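Local coordinates for fatty acid multifunctional protein (atmfp2) (Arabidopsis thaliana, PDB 2WTB) that carries out successive steps of peroxisomal fatty acid beta-oxidation during seed germination, hydrating long-chain enoyl-CoA and oxidising 3-hydroxyacyl-CoA, at residues R500-F503 against P504-Q507; A551-F554 against I555-S559; V636-A639 against C640-F643; A648-A651 against A652-D655; S680-I683 against Y684-D688. All coordinates share one frame; numbering follows the deposited sequence.

Interaction 1 (R500-F503 against P504-Q507); sequences RMFF and PYTQ
F502 and Y505 form an aromatic pair on this turn of helix 498-514. The rim of the F502 ring is directed at the face of Y505 in a T-shaped pair, with centroids 5.9 Å apart and planes at 85°. Y505 carries its CG anti to the backbone N (chi1 -178°), whereas in F502 the CG lies beside the N, and these two choices bring the rings together. At the edge of the F502 ring, CD1 also meets CB of Y505 at 4.1 Å.

A second, CH-pi contact joins neighbours in sequence: P504 CD sits over one face of F503, 3.5 Å from the ring centroid and displaced toward the rim. The pyrrolidine and phenyl groups cross at about a right angle. Helix 498-514 kinks here, as is usual at an internal proline, since P504 has no N-H to give to the preceding turn; the kink falls within the C-terminal domain of the 3-hydroxyacyl-CoA dehydrogenase family.

The amide of Q507 meets the F503 ring obliquely. Q507 extends beyond CG back along the helix, and its NE2 approaches F503 CD1 at 3.6 Å, the amide and ring planes being 57° apart. Its OE1 is held by the backbone N of Y563. F503 also stacks on F554, while R500, on the preceding turn, forms salt bridges with E638 and E645.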
loop_
_atom_site.group_PDB
_atom_site.type_symbol
_atom_site.label_atom_id
_atom_site.label_comp_id
_atom_site.label_asym_id
_atom_site.label_seq_id
_atom_site.Cartn_x
_atom_site.Cartn_y
_atom_site.Cartn_z
ATOM N N ARG A 500 -2.694 -18.457 7.952
ATOM C CA ARG A 500 -2.982 -19.758 7.358
ATOM C C ARG A 500 -2.348 -19.873 5.977
ATOM O O ARG A 500 -1.940 -20.951 5.552
ATOM C CB ARG A 500 -4.489 -19.988 7.251
ATOM C CG ARG A 500 -4.842 -21.286 6.545
ATOM C CD ARG A 500 -6.328 -21.401 6.273
ATOM N NE ARG A 500 -6.631 -22.583 5.473
ATOM C CZ ARG A 500 -7.840 -22.884 5.014
ATOM N NH1 ARG A 500 -8.867 -22.088 5.276
ATOM N NH2 ARG A 500 -8.021 -23.981 4.292
ATOM N N MET A 501 -2.273 -18.745 5.285
ATOM C CA MET A 501 -1.750 -18.689 3.931
ATOM C C MET A 501 -0.266 -19.037 3.901
ATOM O O MET A 501 0.190 -19.798 3.045
ATOM C CB MET A 501 -1.949 -17.282 3.380
ATOM C CG MET A 501 -2.270 -17.206 1.908
ATOM S SD MET A 501 -2.568 -15.496 1.433
ATOM C CE MET A 501 -3.282 -15.722 -0.188
ATOM N N PHE A 502 0.483 -18.477 4.846
ATOM C CA PHE A 502 1.937 -18.585 4.840
ATOM C C PHE A 502 2.501 -19.604 5.825
ATOM O O PHE A 502 3.712 -19.650 6.047
ATOM C CB PHE A 502 2.572 -17.214 5.095
ATOM C CG PHE A 502 2.606 -16.331 3.883
ATOM C CD1 PHE A 502 3.676 -16.380 3.007
ATOM C CD2 PHE A 502 1.568 -15.459 3.614
ATOM C CE1 PHE A 502 3.711 -15.572 1.887
ATOM C CE2 PHE A 502 1.599 -14.648 2.498
ATOM C CZ PHE A 502 2.672 -14.704 1.634
ATOM N N PHE A 503 1.640 -20.426 6.416
ATOM C CA PHE A 503 2.131 -21.437 7.345
ATOM C C PHE A 503 2.958 -22.525 6.646
ATOM O O PHE A 503 3.923 -23.025 7.222
ATOM C CB PHE A 503 1.006 -22.026 8.214
ATOM C CG PHE A 503 0.350 -23.251 7.637
ATOM C CD1 PHE A 503 1.012 -24.469 7.623
ATOM C CD2 PHE A 503 -0.943 -23.191 7.143
ATOM C CE1 PHE A 503 0.406 -25.597 7.100
ATOM C CE2 PHE A 503 -1.556 -24.316 6.621
ATOM C CZ PHE A 503 -0.881 -25.521 6.602
ATOM N N PRO A 504 2.590 -22.889 5.401
ATOM C CA PRO A 504 3.388 -23.862 4.643
ATOM C C PRO A 504 4.760 -23.305 4.266
ATOM O O PRO A 504 5.732 -24.053 4.171
ATOM C CB PRO A 504 2.554 -24.091 3.377
ATOM C CG PRO A 504 1.176 -23.654 3.734
ATOM C CD PRO A 504 1.363 -22.513 4.678
ATOM N N TYR A 505 4.814 -21.996 4.046
ATOM C CA TYR A 505 6.041 -21.277 3.724
ATOM C C TYR A 505 7.224 -21.741 4.567
ATOM O O TYR A 505 8.201 -22.276 4.042
ATOM C CB TYR A 505 5.791 -19.787 3.943
ATOM C CG TYR A 505 6.929 -18.851 3.617
ATOM C CD1 TYR A 505 7.412 -18.729 2.322
ATOM C CD2 TYR A 505 7.481 -18.043 4.601
ATOM C CE1 TYR A 505 8.438 -17.850 2.025
ATOM C CE2 TYR A 505 8.502 -17.162 4.315
ATOM C CZ TYR A 505 8.977 -17.068 3.028
ATOM O OH TYR A 505 9.995 -16.187 2.749
ATOM N N THR A 506 7.128 -21.538 5.876
ATOM C CA THR A 506 8.206 -21.900 6.791
ATOM C C THR A 506 8.451 -23.407 6.882
ATOM O O THR A 506 9.591 -23.847 7.018
ATOM C CB THR A 506 7.954 -21.332 8.200
ATOM O OG1 THR A 506 8.384 -19.966 8.241
ATOM C CG2 THR A 506 8.721 -22.124 9.243
ATOM N N GLN A 507 7.386 -24.196 6.808
ATOM C CA GLN A 507 7.517 -25.645 6.924
ATOM C C GLN A 507 8.165 -26.259 5.687
ATOM O O GLN A 507 8.963 -27.188 5.796
ATOM C CB GLN A 507 6.157 -26.290 7.196
ATOM C CG GLN A 507 5.559 -25.906 8.539
ATOM C CD GLN A 507 4.195 -26.525 8.771
ATOM O OE1 GLN A 507 3.780 -27.428 8.045
ATOM N NE2 GLN A 507 3.488 -26.039 9.787
#

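Interaction 2 (A551-F554 against I555-S559); sequences ATQF and IENFS
A551 and I555 open a run of backbone bonds that carries helix 544-557 toward its C-terminal end. The carbonyl O of A551 accepts from I555 N at 3.2 Å, and also from F554 N within its own segment. One residue on, E556 N donates to T552 O at 3.2 Å. N557 N has two weaker choices, Q553 O and F554 O, the latter at 3.3 Å, and neither bond is straight. F554 O is then taken more firmly by F558 N at 2.8 Å, with an N-H...O angle of 146°.

Among the side chains, T552 OG1 is satisfied by the carbonyl of I548, a bond within the same helix. OG1 lies beside the backbone N (chi1 -51°), which puts CG2 anti to it, where it runs beside the E556 side chain and meets its OE2 at 3.4 Å. N557 ND2 has a weak bond to T494 OG1. F554 and F558 cross obliquely, CE1 of F558 lying at the edge of the F554 ring, 4.1 Å from CD2.

The contact belongs to the surface of the dehydrogenase C-terminal domain. Its chemistry implies a helix held mainly by main-chain bonds, whose regular pattern weakens at N557 while F554 and F558 keep an apolar contact where the helix gives way.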
loop_
_atom_site.group_PDB
_atom_site.type_symbol
_atom_site.label_atom_id
_atom_site.label_comp_id
_atom_site.label_asym_id
_atom_site.label_seq_id
_atom_site.Cartn_x
_atom_site.Cartn_y
_atom_site.Cartn_z
ATOM N N ALA A 551 2.402 -21.720 14.823
ATOM C CA ALA A 551 2.433 -22.869 13.926
ATOM C C ALA A 551 1.669 -24.047 14.524
ATOM O O ALA A 551 1.100 -24.864 13.799
ATOM C CB ALA A 551 3.871 -23.268 13.621
ATOM N N THR A 552 1.662 -24.125 15.850
ATOM C CA THR A 552 0.971 -25.197 16.557
ATOM C C THR A 552 -0.477 -25.309 16.098
ATOM O O THR A 552 -1.004 -26.407 15.928
ATOM C CB THR A 552 0.988 -24.962 18.076
ATOM O OG1 THR A 552 2.330 -24.709 18.507
ATOM C CG2 THR A 552 0.442 -26.176 18.811
ATOM N N GLN A 553 -1.109 -24.158 15.900
ATOM C CA GLN A 553 -2.503 -24.094 15.480
ATOM C C GLN A 553 -2.779 -24.974 14.263
ATOM O O GLN A 553 -3.784 -25.683 14.214
ATOM C CB GLN A 553 -2.884 -22.643 15.176
ATOM C CG GLN A 553 -4.360 -22.418 14.917
ATOM C CD GLN A 553 -4.685 -20.961 14.652
ATOM O OE1 GLN A 553 -3.800 -20.105 14.660
ATOM N NE2 GLN A 553 -5.960 -20.672 14.416
ATOM N N PHE A 554 -1.878 -24.933 13.288
ATOM C CA PHE A 554 -2.076 -25.645 12.029
ATOM C C PHE A 554 -1.668 -27.112 12.121
ATOM O O PHE A 554 -2.252 -27.970 11.459
ATOM C CB PHE A 554 -1.306 -24.952 10.907
ATOM C CG PHE A 554 -1.538 -23.473 10.846
ATOM C CD1 PHE A 554 -0.618 -22.592 11.390
ATOM C CD2 PHE A 554 -2.682 -22.963 10.261
ATOM C CE1 PHE A 554 -0.830 -21.228 11.342
ATOM C CE2 PHE A 554 -2.900 -21.601 10.208
ATOM C CZ PHE A 554 -1.972 -20.732 10.749
ATOM N N ILE A 555 -0.661 -27.393 12.940
ATOM C CA ILE A 555 -0.217 -28.763 13.159
ATOM C C ILE A 555 -1.358 -29.626 13.688
ATOM O O ILE A 555 -1.429 -30.823 13.407
ATOM C CB ILE A 555 0.954 -28.819 14.158
ATOM C CG1 ILE A 555 2.148 -28.022 13.631
ATOM C CG2 ILE A 555 1.352 -30.259 14.435
ATOM C CD1 ILE A 555 3.352 -28.045 14.551
ATOM N N GLU A 556 -2.256 -29.006 14.448
ATOM C CA GLU A 556 -3.329 -29.730 15.120
ATOM C C GLU A 556 -4.622 -29.779 14.310
ATOM O O GLU A 556 -5.463 -30.650 14.529
ATOM C CB GLU A 556 -3.589 -29.125 16.502
ATOM C CG GLU A 556 -2.388 -29.202 17.435
ATOM C CD GLU A 556 -2.615 -28.479 18.749
ATOM O OE1 GLU A 556 -3.628 -27.759 18.868
ATOM O OE2 GLU A 556 -1.776 -28.630 19.663
ATOM N N ASN A 557 -4.778 -28.852 13.370
ATOM C CA ASN A 557 -5.992 -28.792 12.560
ATOM C C ASN A 557 -5.793 -29.249 11.113
ATOM O O ASN A 557 -6.761 -29.543 10.410
ATOM C CB ASN A 557 -6.599 -27.387 12.599
ATOM C CG ASN A 557 -7.136 -27.023 13.970
ATOM O OD1 ASN A 557 -7.519 -27.894 14.751
ATOM N ND2 ASN A 557 -7.172 -25.731 14.269
ATOM N N PHE A 558 -4.540 -29.304 10.673
ATOM C CA PHE A 558 -4.219 -29.784 9.333
ATOM C C PHE A 558 -3.004 -30.707 9.372
ATOM O O PHE A 558 -2.071 -30.547 8.587
ATOM C CB PHE A 558 -3.938 -28.613 8.386
ATOM C CG PHE A 558 -5.003 -27.553 8.388
ATOM C CD1 PHE A 558 -4.741 -26.292 8.900
ATOM C CD2 PHE A 558 -6.262 -27.812 7.873
ATOM C CE1 PHE A 558 -5.713 -25.310 8.900
ATOM C CE2 PHE A 558 -7.240 -26.833 7.872
ATOM C CZ PHE A 558 -6.965 -25.581 8.386
ATOM N N SER A 559 -3.024 -31.671 10.287
ATOM C CA SER A 559 -1.884 -32.561 10.504
ATOM C C SER A 559 -1.332 -33.191 9.221
ATOM O O SER A 559 -0.119 -33.228 9.014
ATOM C CB SER A 559 -2.249 -33.657 11.508
ATOM O OG SER A 559 -3.391 -34.377 11.080
#

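Interaction 3 (V636-A639 against C640-F643); sequences VNEA and CRVF
E638 and R641 meet with their side chains crossing at about a right angle. The glutamate bends at chi2, swinging its carboxylate toward the arginine, which runs extended from CG to NE. E638 OE1 receives NH1 of R641 at 2.8 Å in a salt bridge whose hydrogen bond is weak because the N-H...O angle is only 124°. The two flat groups are nonetheless only 26° apart.

N637 approaches the same guanidinium differently. Its OD1 lies over one face, 4.0 Å above the plane and toward the rim, with the amide turned 47° from the guanidinium. The amide itself is held by other partners: ND2 donates to the carbonyl of K699 and OD1 accepts from the N of C701. E638 OE2 is likewise engaged, by R561 in addition to R500, a gathering of positive groups that would probably favour the ionised carboxylate in this buried setting.

Under these side chains the helix is regular. V642 N donates to E638 O at 2.9 Å, almost straight, and F643 N to A639 O at 2.8 Å. On another side, V636 CG1 touches C640 SG at 4.2 Å.

Helix 624-644 packs here against three other helices: helix 498-514 meets E638, A639, R641 and V642, helix 651-662 meets A639, V642 and F643, and helix 671-678 meets V636 and A639.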
loop_
_atom_site.group_PDB
_atom_site.type_symbol
_atom_site.label_atom_id
_atom_site.label_comp_id
_atom_site.label_asym_id
_atom_site.label_seq_id
_atom_site.Cartn_x
_atom_site.Cartn_y
_atom_site.Cartn_z
ATOM N N VAL A 636 0.541 -21.048 -2.642
ATOM C CA VAL A 636 -0.506 -20.898 -3.645
ATOM C C VAL A 636 -1.580 -21.941 -3.386
ATOM O O VAL A 636 -2.774 -21.640 -3.370
ATOM C CB VAL A 636 0.030 -21.103 -5.073
ATOM C CG1 VAL A 636 -1.121 -21.128 -6.073
ATOM C CG2 VAL A 636 1.034 -20.023 -5.433
ATOM N N ASN A 637 -1.135 -23.175 -3.176
ATOM C CA ASN A 637 -2.029 -24.287 -2.895
ATOM C C ASN A 637 -2.971 -23.964 -1.738
ATOM O O ASN A 637 -4.166 -24.257 -1.795
ATOM C CB ASN A 637 -1.214 -25.541 -2.578
ATOM C CG ASN A 637 -2.030 -26.809 -2.684
ATOM O OD1 ASN A 637 -3.105 -26.823 -3.283
ATOM N ND2 ASN A 637 -1.519 -27.889 -2.105
ATOM N N GLU A 638 -2.424 -23.352 -0.694
ATOM C CA GLU A 638 -3.193 -23.037 0.502
ATOM C C GLU A 638 -4.105 -21.844 0.254
ATOM O O GLU A 638 -5.238 -21.804 0.736
ATOM C CB GLU A 638 -2.258 -22.759 1.679
ATOM C CG GLU A 638 -2.956 -22.714 3.026
ATOM C CD GLU A 638 -3.621 -24.030 3.383
ATOM O OE1 GLU A 638 -3.045 -25.094 3.074
ATOM O OE2 GLU A 638 -4.717 -23.999 3.980
ATOM N N ALA A 639 -3.603 -20.873 -0.503
ATOM C CA ALA A 639 -4.391 -19.709 -0.876
ATOM C C ALA A 639 -5.645 -20.141 -1.624
ATOM O O ALA A 639 -6.705 -19.531 -1.483
ATOM C CB ALA A 639 -3.567 -18.763 -1.731
ATOM N N CYS A 640 -5.519 -21.198 -2.420
ATOM C CA CYS A 640 -6.641 -21.717 -3.190
ATOM C C CYS A 640 -7.678 -22.385 -2.295
ATOM O O CYS A 640 -8.878 -22.245 -2.518
ATOM C CB CYS A 640 -6.156 -22.688 -4.266
ATOM S SG CYS A 640 -5.274 -21.887 -5.619
ATOM N N ARG A 641 -7.210 -23.114 -1.287
ATOM C CA ARG A 641 -8.101 -23.690 -0.288
ATOM C C ARG A 641 -8.890 -22.569 0.382
ATOM O O ARG A 641 -10.114 -22.639 0.508
ATOM C CB ARG A 641 -7.305 -24.458 0.767
ATOM C CG ARG A 641 -6.550 -25.670 0.243
ATOM C CD ARG A 641 -5.997 -26.500 1.396
ATOM N NE ARG A 641 -5.403 -27.758 0.950
ATOM C CZ ARG A 641 -4.105 -27.931 0.725
ATOM N NH1 ARG A 641 -3.259 -26.923 0.900
ATOM N NH2 ARG A 641 -3.649 -29.110 0.322
ATOM N N VAL A 642 -8.174 -21.533 0.806
ATOM C CA VAL A 642 -8.791 -20.372 1.433
ATOM C C VAL A 642 -9.798 -19.705 0.503
ATOM O O VAL A 642 -10.895 -19.336 0.921
ATOM C CB VAL A 642 -7.731 -19.339 1.860
ATOM C CG1 VAL A 642 -8.370 -17.977 2.090
ATOM C CG2 VAL A 642 -7.003 -19.814 3.104
ATOM N N PHE A 643 -9.420 -19.555 -0.760
ATOM C CA PHE A 643 -10.276 -18.900 -1.740
ATOM C C PHE A 643 -11.498 -19.746 -2.080
ATOM O O PHE A 643 -12.607 -19.229 -2.219
ATOM C CB PHE A 643 -9.486 -18.585 -3.008
ATOM C CG PHE A 643 -10.294 -17.908 -4.071
ATOM C CD1 PHE A 643 -11.061 -16.795 -3.771
ATOM C CD2 PHE A 643 -10.278 -18.374 -5.372
ATOM C CE1 PHE A 643 -11.805 -16.166 -4.747
ATOM C CE2 PHE A 643 -11.018 -17.746 -6.354
ATOM C CZ PHE A 643 -11.783 -16.641 -6.040
#

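Interaction 4 (A648-A651 against A652-D655); sequences AVKA and ADLD
The contact forms the N-terminal turn of helix 651-662, entered from a loop, with K650 at the N-cap position. K650 and D653 are joined twice across this first turn. In the backbone, D653 N donates to the carbonyl O of K650 at 2.9 Å. In the side chains, K650 NZ forms a salt bridge with D653 OD2 at 3.2 Å, meeting the oxygen from above the carboxylate plane.

The lysine reaches its partner by folding. Its CG takes the position between the backbone N and the carbonyl carbon (chi1 64°), which puts it 3.6 Å from D653 CG, and the bends at chi3 and chi4 bring NZ to OD2. The two side chains run at a slant to each other, and V649 CB lies 3.7 Å from OD2 of the same aspartate.

The next carbonyl, that of A651, accepts from D655 N at 3.2 Å and more weakly from L654 N. An apolar contact covers another side: A648 CB meets L654 CD2 at 3.5 Å, bringing the loop onto the helix beside V642 of helix 624-644.

The ammonium group has further acceptors in the carbonyls of G295 and K298, and D655 OD1 accepts from the backbone N of M672 and F673. Chemically, K650 serves as a junction: one charge is shared between the carboxylate of the first helical turn and two main-chain oxygens beyond helix 281-294. The acidic D653 near the helix N-terminus is also probably favoured by the helix dipole.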
loop_
_atom_site.group_PDB
_atom_site.type_symbol
_atom_site.label_atom_id
_atom_site.label_comp_id
_atom_site.label_asym_id
_atom_site.label_seq_id
_atom_site.Cartn_x
_atom_site.Cartn_y
_atom_site.Cartn_z
ATOM N N ALA A 648 -11.983 -16.212 1.887
ATOM C CA ALA A 648 -11.688 -14.911 1.300
ATOM C C ALA A 648 -12.738 -14.571 0.255
ATOM O O ALA A 648 -13.170 -15.435 -0.511
ATOM C CB ALA A 648 -10.305 -14.906 0.683
ATOM N N VAL A 649 -13.146 -13.308 0.230
ATOM C CA VAL A 649 -14.211 -12.862 -0.659
ATOM C C VAL A 649 -13.822 -12.988 -2.124
ATOM O O VAL A 649 -14.614 -13.435 -2.952
ATOM C CB VAL A 649 -14.592 -11.399 -0.379
ATOM C CG1 VAL A 649 -15.428 -10.836 -1.519
ATOM C CG2 VAL A 649 -15.325 -11.290 0.947
ATOM N N LYS A 650 -12.594 -12.591 -2.436
ATOM C CA LYS A 650 -12.128 -12.559 -3.813
ATOM C C LYS A 650 -10.613 -12.720 -3.865
ATOM O O LYS A 650 -9.909 -12.352 -2.924
ATOM C CB LYS A 650 -12.539 -11.242 -4.470
ATOM C CG LYS A 650 -11.896 -10.018 -3.843
ATOM C CD LYS A 650 -12.440 -8.732 -4.445
ATOM C CE LYS A 650 -13.742 -8.312 -3.780
ATOM N NZ LYS A 650 -13.524 -7.869 -2.374
ATOM N N ALA A 651 -10.118 -13.271 -4.968
ATOM C CA ALA A 651 -8.689 -13.511 -5.126
ATOM C C ALA A 651 -7.866 -12.259 -4.821
ATOM O O ALA A 651 -6.842 -12.332 -4.141
ATOM C CB ALA A 651 -8.390 -14.014 -6.532
ATOM N N ALA A 652 -8.326 -11.113 -5.318
ATOM C CA ALA A 652 -7.591 -9.863 -5.164
ATOM C C ALA A 652 -7.373 -9.490 -3.699
ATOM O O ALA A 652 -6.458 -8.731 -3.378
ATOM C CB ALA A 652 -8.294 -8.736 -5.903
ATOM N N ASP A 653 -8.216 -10.018 -2.817
ATOM C CA ASP A 653 -8.045 -9.790 -1.385
ATOM C C ASP A 653 -6.862 -10.591 -0.844
ATOM O O ASP A 653 -6.094 -10.103 -0.014
ATOM C CB ASP A 653 -9.319 -10.133 -0.615
ATOM C CG ASP A 653 -10.375 -9.037 -0.705
ATOM O OD1 ASP A 653 -10.041 -7.909 -1.129
ATOM O OD2 ASP A 653 -11.540 -9.307 -0.343
ATOM N N LEU A 654 -6.718 -11.823 -1.324
ATOM C CA LEU A 654 -5.585 -12.661 -0.951
ATOM C C LEU A 654 -4.265 -12.017 -1.378
ATOM O O LEU A 654 -3.265 -12.095 -0.663
ATOM C CB LEU A 654 -5.721 -14.051 -1.569
ATOM C CG LEU A 654 -6.836 -14.930 -1.002
ATOM C CD1 LEU A 654 -6.729 -16.339 -1.561
ATOM C CD2 LEU A 654 -6.780 -14.947 0.517
ATOM N N ASP A 655 -4.274 -11.379 -2.546
ATOM C CA ASP A 655 -3.096 -10.681 -3.051
ATOM C C ASP A 655 -2.641 -9.603 -2.074
ATOM O O ASP A 655 -1.507 -9.634 -1.592
ATOM C CB ASP A 655 -3.382 -10.064 -4.423
ATOM C CG ASP A 655 -3.563 -11.112 -5.506
ATOM O OD1 ASP A 655 -2.983 -12.209 -5.374
ATOM O OD2 ASP A 655 -4.281 -10.838 -6.492
#

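Interaction 5 (S680-I683 against Y684-D688); sequences SKYI and YSRLD
This is a local i to i+4 contact along the first turns of helix 680-694, which packs against helices 624-644 and 702-710. Y682 and R686 form its partly exposed pair. Both carry CG anti to the backbone N; the arginine then bends at chi2 and chi3 (87° and -62°), turning its guanidinium back toward the tyrosine. NH1 lies 4.2 Å above the ring plane, toward the rim. The planes are 72° apart, and with R686 CZ 5.7 Å from the ring centroid the cation-pi attraction is weak at most. The phenol OH is hydrogen-bonded to E629.

I683 and L687 pair on the buried side, CG2 of the first 4.2 Å from CD2 of the second. The backbone beneath is tightly bonded: Y684 N donates to S680 O at 2.7 Å, S685 N to K681 O at 2.9 Å and R686 N to Y682 O at 2.8 Å. S680 OG is bonded to the carbonyl of V712, and Y684 packs on L704 and A705.

The chemistry implies a turn carried by main-chain bonds, with an apolar touch between I683 and L687 and little attraction between Y682 and R686, while the bond from Y682 OH to E629 gives a polar tie to helix 624-644.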
loop_
_atom_site.group_PDB
_atom_site.type_symbol
_atom_site.label_atom_id
_atom_site.label_comp_id
_atom_site.label_asym_id
_atom_site.label_seq_id
_atom_site.Cartn_x
_atom_site.Cartn_y
_atom_site.Cartn_z
ATOM N N SER A 680 -1.742 -22.133 -13.969
ATOM C CA SER A 680 -2.240 -23.167 -13.070
ATOM C C SER A 680 -1.772 -24.557 -13.493
ATOM O O SER A 680 -1.411 -25.379 -12.652
ATOM C CB SER A 680 -3.767 -23.131 -13.005
ATOM O OG SER A 680 -4.337 -23.387 -14.276
ATOM N N LYS A 681 -1.781 -24.813 -14.797
ATOM C CA LYS A 681 -1.382 -26.114 -15.321
ATOM C C LYS A 681 0.050 -26.460 -14.914
ATOM O O LYS A 681 0.342 -27.598 -14.548
ATOM C CB LYS A 681 -1.537 -26.154 -16.843
ATOM C CG LYS A 681 -1.565 -27.559 -17.427
ATOM C CD LYS A 681 -2.163 -27.563 -18.823
ATOM C CE LYS A 681 -2.458 -28.979 -19.289
ATOM N NZ LYS A 681 -3.201 -28.996 -20.579
ATOM N N TYR A 682 0.936 -25.471 -14.976
ATOM C CA TYR A 682 2.313 -25.646 -14.533
ATOM C C TYR A 682 2.369 -25.926 -13.033
ATOM O O TYR A 682 2.856 -26.972 -12.605
ATOM C CB TYR A 682 3.139 -24.402 -14.861
ATOM C CG TYR A 682 4.585 -24.490 -14.426
ATOM C CD1 TYR A 682 5.576 -24.884 -15.316
ATOM C CD2 TYR A 682 4.959 -24.174 -13.126
ATOM C CE1 TYR A 682 6.899 -24.963 -14.922
ATOM C CE2 TYR A 682 6.279 -24.252 -12.723
ATOM C CZ TYR A 682 7.245 -24.646 -13.625
ATOM O OH TYR A 682 8.560 -24.725 -13.226
ATOM N N ILE A 683 1.868 -24.982 -12.241
ATOM C CA ILE A 683 1.842 -25.120 -10.786
ATOM C C ILE A 683 1.249 -26.462 -10.360
ATOM O O ILE A 683 1.745 -27.105 -9.437
ATOM C CB ILE A 683 1.049 -23.973 -10.123
ATOM C CG1 ILE A 683 1.694 -22.625 -10.444
ATOM C CG2 ILE A 683 0.966 -24.174 -8.617
ATOM C CD1 ILE A 683 1.035 -21.450 -9.755
ATOM N N TYR A 684 0.185 -26.876 -11.041
ATOM C CA TYR A 684 -0.451 -28.159 -10.770
ATOM C C TYR A 684 0.496 -29.312 -11.082
ATOM O O TYR A 684 0.814 -30.119 -10.209
ATOM C CB TYR A 684 -1.738 -28.293 -11.587
ATOM C CG TYR A 684 -2.382 -29.663 -11.534
ATOM C CD1 TYR A 684 -2.873 -30.176 -10.340
ATOM C CD2 TYR A 684 -2.515 -30.433 -12.681
ATOM C CE1 TYR A 684 -3.466 -31.425 -10.289
ATOM C CE2 TYR A 684 -3.110 -31.681 -12.640
ATOM C CZ TYR A 684 -3.583 -32.172 -11.442
ATOM O OH TYR A 684 -4.176 -33.415 -11.396
ATOM N N SER A 685 0.947 -29.376 -12.331
ATOM C CA SER A 685 1.834 -30.441 -12.783
ATOM C C SER A 685 3.074 -30.565 -11.903
ATOM O O SER A 685 3.523 -31.671 -11.598
ATOM C CB SER A 685 2.250 -30.204 -14.238
ATOM O OG SER A 685 3.199 -31.169 -14.663
ATOM N N ARG A 686 3.621 -29.425 -11.498
ATOM C CA ARG A 686 4.833 -29.399 -10.688
ATOM C C ARG A 686 4.545 -29.786 -9.239
ATOM O O ARG A 686 5.364 -30.431 -8.585
ATOM C CB ARG A 686 5.475 -28.011 -10.746
ATOM C CG ARG A 686 6.861 -27.927 -10.123
ATOM C CD ARG A 686 7.961 -28.276 -11.119
ATOM N NE ARG A 686 7.853 -29.646 -11.615
ATOM C CZ ARG A 686 7.337 -29.974 -12.796
ATOM N NH1 ARG A 686 6.881 -29.031 -13.608
ATOM N NH2 ARG A 686 7.277 -31.247 -13.164
ATOM N N LEU A 687 3.373 -29.393 -8.749
ATOM C CA LEU A 687 2.995 -29.634 -7.360
ATOM C C LEU A 687 2.593 -31.092 -7.142
ATOM O O LEU A 687 2.616 -31.592 -6.017
ATOM C CB LEU A 687 1.857 -28.694 -6.952
ATOM C CG LEU A 687 1.773 -28.222 -5.498
ATOM C CD1 LEU A 687 3.150 -28.067 -4.878
ATOM C CD2 LEU A 687 1.005 -26.909 -5.420
ATOM N N ASP A 688 2.231 -31.771 -8.227
ATOM C CA ASP A 688 1.871 -33.182 -8.159
ATOM C C ASP A 688 3.120 -34.053 -8.176
ATOM O O ASP A 688 3.199 -35.057 -7.467
ATOM C CB ASP A 688 0.948 -33.565 -9.317
ATOM C CG ASP A 688 0.430 -34.987 -9.203
ATOM O OD1 ASP A 688 0.578 -35.588 -8.119
ATOM O OD2 ASP A 688 -0.127 -35.502 -10.195
#

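Every contact is local, so none closes a long loop; the five follow in series along the chain without nesting or crossing. Interaction 1 comes first, on helix 498-514, and interaction 2 follows on helix 544-557, the two helices packing through F503 and F554. Interaction 3, on helix 624-644, reaches back to interaction 1 through the salt bridge of R500 and E638. Interaction 4 begins the next helix, and its L654 packs on both interaction 3 and M501 of interaction 1. Interaction 5 touches interaction 3 through L687 and N637. Interactions 1 and 3 each touch three others; interaction 2 touches only interaction 1, and interaction 5 only interaction 3.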